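Local coordinates for protein predicted metal-dependent hydrolase of the TIM-barrel fold (Lactobacillus casei, PDB 2QPX) that is probably a zinc-dependent hydrolase of the amidohydrolase family, binding two zinc ions in a TIM barrel, though its substrate is unknown, at residues A[242-247]-A[272-277]; A[260-265]-A[280-285]. All blocks are in the same frame, centred on the assembly; numbering follows the deposited sequence.

Contact 1: A[242-247]-A[272-277]; sequences NPLLMR and AGYLAS
Pro243 and Leu244, on the 3-10 turn 243-246, lie against Ala272 and Leu275 of helix 269-278, with CA atoms 6.5 Å apart for Pro243 and Ala272 and 7.6 Å for Leu244 and Leu275. This is packing in the outer helical layer of the TIM barrel: the lead-in to helix 247-253 meets the next helix along, and no hydrogen bond spans the gap. Leu275 does most of the touching. Its CD1 serves Pro243, 4.0 Å from CB, while its CD2 and CG together meet Leu244 CD2, each at 4.1 Å. With CG anti to the carbonyl carbon (chi1 -66°), the fork of Leu275 is sent toward the turn, where it crosses Leu244 obliquely. The same Leu244 CD2 also meets the Tyr274 ring obliquely, 4.2 Å from its CD2; the phenol OH of Tyr274 goes on to a hydrogen bond with Gly232 O of the second subunit, so this corner borders the interface. Asn242 forms an Asx turn, its OD1 accepting from Leu244 N at 3.0 Å, with the donor tilted 30° from the carbonyl plane. Pro243 O takes the backbone N-H of Met246 and, on the helix side, has Leu275 CD1 at 3.6 Å.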
loop_
_atom_site.group_PDB
_atom_site.type_symbol
_atom_site.label_atom_id
_atom_site.label_comp_id
_atom_site.label_asym_id
_atom_site.label_seq_id
_atom_site.Cartn_x
_atom_site.Cartn_y
_atom_site.Cartn_z
ATOM N N ASN A 242 -3.922 2.213 -11.017
ATOM C CA ASN A 242 -3.916 0.934 -10.306
ATOM C C ASN A 242 -4.237 -0.164 -11.344
ATOM O O ASN A 242 -5.321 -0.179 -11.936
ATOM C CB ASN A 242 -4.955 0.943 -9.174
ATOM C CG ASN A 242 -4.924 -0.312 -8.313
ATOM O OD1 ASN A 242 -4.584 -1.413 -8.778
ATOM N ND2 ASN A 242 -5.309 -0.153 -7.027
ATOM N N PRO A 243 -3.315 -1.117 -11.560
ATOM C CA PRO A 243 -3.542 -2.071 -12.629
ATOM C C PRO A 243 -4.668 -3.081 -12.375
ATOM O O PRO A 243 -5.098 -3.740 -13.325
ATOM C CB PRO A 243 -2.188 -2.766 -12.745
ATOM C CG PRO A 243 -1.627 -2.711 -11.372
ATOM C CD PRO A 243 -2.051 -1.358 -10.861
ATOM N N LEU A 244 -5.189 -3.156 -11.147
ATOM C CA LEU A 244 -6.413 -3.929 -10.906
ATOM C C LEU A 244 -7.556 -3.407 -11.785
ATOM O O LEU A 244 -8.468 -4.168 -12.118
ATOM C CB LEU A 244 -6.825 -3.875 -9.441
ATOM C CG LEU A 244 -5.859 -4.438 -8.394
ATOM C CD1 LEU A 244 -6.409 -4.285 -6.976
ATOM C CD2 LEU A 244 -5.490 -5.904 -8.736
ATOM N N LEU A 245 -7.486 -2.136 -12.183
ATOM C CA LEU A 245 -8.524 -1.551 -13.018
ATOM C C LEU A 245 -8.518 -2.137 -14.443
ATOM O O LEU A 245 -9.508 -2.023 -15.173
ATOM C CB LEU A 245 -8.393 -0.032 -13.051
ATOM C CG LEU A 245 -8.583 0.698 -11.713
ATOM C CD1 LEU A 245 -8.124 2.163 -11.800
ATOM C CD2 LEU A 245 -10.013 0.562 -11.237
HETATM N N MSE A 246 -7.415 -2.814 -14.812
HETATM C CA MSE A 246 -7.273 -3.452 -16.121
HETATM C C MSE A 246 -7.894 -4.837 -16.201
HETATM O O MSE A 246 -7.761 -5.502 -17.214
HETATM C CB MSE A 246 -5.780 -3.627 -16.504
HETATM C CG MSE A 246 -5.039 -2.341 -16.623
HETATM SE SE MSE A 246 -3.214 -2.649 -16.989
HETATM C CE MSE A 246 -3.382 -3.359 -18.664
ATOM N N ARG A 247 -8.486 -5.320 -15.117
ATOM C CA ARG A 247 -8.897 -6.730 -15.077
ATOM C C ARG A 247 -9.820 -7.122 -16.243
ATOM O O ARG A 247 -9.647 -8.186 -16.789
ATOM C CB ARG A 247 -9.514 -7.074 -13.722
ATOM C CG ARG A 247 -9.656 -8.582 -13.444
ATOM C CD ARG A 247 -10.290 -8.841 -12.049
ATOM N NE ARG A 247 -11.621 -8.242 -11.973
ATOM C CZ ARG A 247 -12.765 -8.907 -11.998
ATOM N NH1 ARG A 247 -12.792 -10.226 -12.015
ATOM N NH2 ARG A 247 -13.912 -8.235 -11.959
ATOM N N ALA A 272 0.404 -5.676 -9.244
ATOM C CA ALA A 272 0.932 -6.225 -10.482
ATOM C C ALA A 272 1.409 -7.661 -10.295
ATOM O O ALA A 272 1.114 -8.497 -11.109
ATOM C CB ALA A 272 2.096 -5.350 -11.009
ATOM N N GLY A 273 2.121 -7.947 -9.208
ATOM C CA GLY A 273 2.604 -9.295 -8.942
ATOM C C GLY A 273 1.479 -10.272 -8.677
ATOM O O GLY A 273 1.526 -11.426 -9.123
ATOM N N TYR A 274 0.469 -9.824 -7.942
ATOM C CA TYR A 274 -0.771 -10.588 -7.782
ATOM C C TYR A 274 -1.371 -10.933 -9.147
ATOM O O TYR A 274 -1.687 -12.107 -9.421
ATOM C CB TYR A 274 -1.777 -9.847 -6.879
ATOM C CG TYR A 274 -3.162 -10.416 -7.049
ATOM C CD1 TYR A 274 -3.486 -11.645 -6.526
ATOM C CD2 TYR A 274 -4.088 -9.769 -7.867
ATOM C CE1 TYR A 274 -4.732 -12.215 -6.799
ATOM C CE2 TYR A 274 -5.326 -10.311 -8.120
ATOM C CZ TYR A 274 -5.644 -11.520 -7.587
ATOM O OH TYR A 274 -6.877 -12.076 -7.859
ATOM N N LEU A 275 -1.536 -9.929 -10.011
ATOM C CA LEU A 275 -2.098 -10.178 -11.330
ATOM C C LEU A 275 -1.276 -11.205 -12.135
ATOM O O LEU A 275 -1.836 -12.078 -12.781
ATOM C CB LEU A 275 -2.283 -8.899 -12.127
ATOM C CG LEU A 275 -3.318 -7.936 -11.582
ATOM C CD1 LEU A 275 -3.109 -6.585 -12.289
ATOM C CD2 LEU A 275 -4.736 -8.494 -11.812
ATOM N N ALA A 276 0.047 -11.158 -11.997
ATOM C CA ALA A 276 0.926 -12.089 -12.675
ATOM C C ALA A 276 0.679 -13.522 -12.192
ATOM O O ALA A 276 0.852 -14.453 -12.936
ATOM C CB ALA A 276 2.387 -11.686 -12.498
ATOM N N SER A 277 0.284 -13.675 -10.940
ATOM C CA SER A 277 0.021 -14.971 -10.333
ATOM C C SER A 277 -1.289 -15.614 -10.755
ATOM O O SER A 277 -1.454 -16.813 -10.546
ATOM C CB SER A 277 0.094 -14.884 -8.797
ATOM O OG SER A 277 -1.108 -14.410 -8.176
#

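Contact 2: A[260-265]-A[280-285]; sequences VVLLHC and PNLYFD
Val260, Leu262 and their neighbours run alongside Leu282-Asp285 in parallel register, the two strand axes 16° apart. The rungs interlock: Val260 O accepts from Tyr283 N, Leu262 N gives to Tyr283 O (2.8 Å, nearly straight at 174°), and Leu262 O takes Asp285 N. Packing is tight on the face carrying Val260, Leu262, Leu282 and Phe284. There Leu262 CB lies 3.9 Å from Phe284 CB, and in one of its two modelled conformers Leu282 turns CD2 to Val260 CG1 and CD1 to Leu262 CD1, the two leucines crossing at about a right angle. These strands and helix 269-278 form a right-handed beta-alpha-beta crossover of the TIM barrel, and Ala272 and Ala276 of that helix cover this face. The loose side is the face of Tyr283 and the turn at Asn281, both partly exposed. Asn281 gives its carbonyl O to Val260 N while its ND2 turns to Thr254 O; Tyr283 sets its CB against Val261 CG1 and has Val260 O at its ring edge, in plane, 3.8 Å from CD1. At the C-terminal end, beside the zinc site, the carboxylate of Asp285 takes over from the backbone. Its OD1 receives His264 N at 2.8 Å, from 42° out of the carboxylate plane, and also bonds Ser287 OG, which in turn bonds ND1 of the zinc ligand His264. The other oxygen, OD2, is hydrogen-bonded to His17 NE2 and has Leu263 CD2 lying 3.3 Å away.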
loop_
_atom_site.group_PDB
_atom_site.type_symbol
_atom_site.label_atom_id
_atom_site.label_comp_id
_atom_site.label_asym_id
_atom_site.label_seq_id
_atom_site.Cartn_x
_atom_site.Cartn_y
_atom_site.Cartn_z
ATOM N N VAL A 260 0.957 -9.213 -22.167
ATOM C CA VAL A 260 0.836 -7.865 -21.606
ATOM C C VAL A 260 1.958 -7.671 -20.590
ATOM O O VAL A 260 2.220 -8.553 -19.754
ATOM C CB VAL A 260 -0.522 -7.680 -20.908
ATOM C CG1 VAL A 260 -0.629 -6.326 -20.167
ATOM C CG2 VAL A 260 -1.670 -7.863 -21.917
ATOM N N VAL A 261 2.630 -6.526 -20.697
ATOM C CA VAL A 261 3.733 -6.181 -19.782
ATOM C C VAL A 261 3.437 -4.890 -19.061
ATOM O O VAL A 261 3.240 -3.851 -19.681
ATOM C CB VAL A 261 5.078 -6.101 -20.465
ATOM C CG1 VAL A 261 6.195 -6.066 -19.410
ATOM C CG2 VAL A 261 5.280 -7.278 -21.423
ATOM N N LEU A 262 3.365 -4.980 -17.743
ATOM C CA LEU A 262 3.064 -3.842 -16.871
ATOM C C LEU A 262 4.366 -3.172 -16.440
ATOM O O LEU A 262 5.142 -3.768 -15.674
ATOM C CB LEU A 262 2.257 -4.279 -15.648
ATOM C CG LEU A 262 0.963 -5.050 -15.902
ATOM C CD1 LEU A 262 0.257 -5.375 -14.555
ATOM C CD2 LEU A 262 0.035 -4.323 -16.951
ATOM N N LEU A 263 4.595 -1.967 -16.958
ATOM C CA LEU A 263 5.845 -1.231 -16.715
ATOM C C LEU A 263 5.756 -0.387 -15.446
ATOM O O LEU A 263 4.721 0.264 -15.201
ATOM C CB LEU A 263 6.124 -0.295 -17.887
ATOM C CG LEU A 263 6.111 -0.846 -19.296
ATOM C CD1 LEU A 263 6.236 0.337 -20.293
ATOM C CD2 LEU A 263 7.168 -1.953 -19.532
ATOM N N HIS A 264 6.828 -0.428 -14.637
ATOM C CA HIS A 264 7.047 0.471 -13.464
ATOM C C HIS A 264 6.287 0.067 -12.226
ATOM O O HIS A 264 6.888 -0.231 -11.171
ATOM C CB HIS A 264 6.737 1.960 -13.737
ATOM C CG HIS A 264 6.987 2.376 -15.119
ATOM N ND1 HIS A 264 8.164 2.111 -15.785
ATOM C CD2 HIS A 264 6.219 3.081 -15.976
ATOM C CE1 HIS A 264 8.090 2.595 -17.014
ATOM N NE2 HIS A 264 6.921 3.204 -17.151
ATOM N N CYS A 265 4.964 0.065 -12.361
ATOM C CA CYS A 265 3.973 -0.424 -11.410
ATOM C C CYS A 265 3.841 0.358 -10.143
ATOM O O CYS A 265 2.736 0.619 -9.696
ATOM C CB CYS A 265 4.196 -1.894 -11.115
ATOM S SG CYS A 265 4.066 -2.923 -12.590
ATOM N N PRO A 280 -2.620 -15.590 -17.274
ATOM C CA PRO A 280 -1.580 -16.044 -18.197
ATOM C C PRO A 280 -0.995 -14.853 -18.902
ATOM O O PRO A 280 -1.652 -13.830 -18.997
ATOM C CB PRO A 280 -2.333 -16.920 -19.194
ATOM C CG PRO A 280 -3.715 -16.411 -19.164
ATOM C CD PRO A 280 -3.980 -15.906 -17.777
ATOM N N ASN A 281 0.235 -14.979 -19.360
ATOM C CA ASN A 281 0.819 -14.045 -20.331
ATOM C C ASN A 281 0.946 -12.624 -19.772
ATOM O O ASN A 281 0.908 -11.654 -20.519
ATOM C CB ASN A 281 -0.006 -14.042 -21.630
ATOM C CG ASN A 281 -0.019 -15.368 -22.314
ATOM O OD1 ASN A 281 1.021 -16.012 -22.448
ATOM N ND2 ASN A 281 -1.192 -15.788 -22.763
ATOM N N LEU A 282 1.081 -12.509 -18.450
ATOM C CA LEU A 282 1.117 -11.188 -17.801
ATOM C C LEU A 282 2.436 -11.034 -17.059
ATOM O O LEU A 282 2.740 -11.777 -16.124
ATOM C CB LEU A 282 -0.056 -10.978 -16.836
ATOM C CG LEU A 282 -0.243 -9.539 -16.299
ATOM C CD1 LEU A 282 0.711 -9.181 -15.134
ATOM C CD2 LEU A 282 -0.123 -8.503 -17.431
ATOM N N TYR A 283 3.206 -10.059 -17.504
ATOM C CA TYR A 283 4.560 -9.782 -17.025
ATOM C C TYR A 283 4.618 -8.385 -16.449
ATOM O O TYR A 283 3.720 -7.582 -16.693
ATOM C CB TYR A 283 5.549 -9.926 -18.174
ATOM C CG TYR A 283 5.505 -11.281 -18.854
ATOM C CD1 TYR A 283 4.558 -11.565 -19.825
ATOM C CD2 TYR A 283 6.399 -12.288 -18.471
ATOM C CE1 TYR A 283 4.481 -12.809 -20.435
ATOM C CE2 TYR A 283 6.343 -13.529 -19.047
ATOM C CZ TYR A 283 5.405 -13.784 -20.040
ATOM O OH TYR A 283 5.355 -15.053 -20.599
ATOM N N PHE A 284 5.671 -8.090 -15.705
ATOM C CA PHE A 284 5.811 -6.755 -15.129
ATOM C C PHE A 284 7.252 -6.455 -14.781
ATOM O O PHE A 284 8.082 -7.355 -14.703
ATOM C CB PHE A 284 4.872 -6.560 -13.934
ATOM C CG PHE A 284 5.263 -7.302 -12.710
ATOM C CD1 PHE A 284 5.111 -8.677 -12.633
ATOM C CD2 PHE A 284 5.702 -6.640 -11.586
ATOM C CE1 PHE A 284 5.437 -9.350 -11.481
ATOM C CE2 PHE A 284 6.000 -7.344 -10.435
ATOM C CZ PHE A 284 5.864 -8.688 -10.395
ATOM N N ASP A 285 7.512 -5.174 -14.552
ATOM C CA ASP A 285 8.807 -4.704 -14.066
ATOM C C ASP A 285 8.641 -3.644 -12.998
ATOM O O ASP A 285 7.524 -3.175 -12.759
ATOM C CB ASP A 285 9.709 -4.281 -15.241
ATOM C CG ASP A 285 9.303 -2.998 -15.904
ATOM O OD1 ASP A 285 9.118 -1.998 -15.195
ATOM O OD2 ASP A 285 9.194 -2.977 -17.153
#

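Overall arrangement
Going from the N terminus, the chain passes 242-247 and enters helix 247-253, then runs along strand 260-264, helix 269-278 and strand 282-285. Contact 1 closes the loop from 242-247 to 272-277, which contains the first strand of contact 2; contact 2 closes its own loop from 260-265 to 280-285, which contains the helix of contact 1. The two therefore cross, their centres about 9 Å apart. Contact 1 joins elements of the helical layer, contact 2 joins neighbouring barrel strands, and the layers touch where Met246 SE lies 3.7 Å from Leu262 CD2 and Ala272 CB lies 3.5 Å from Cys265 SG.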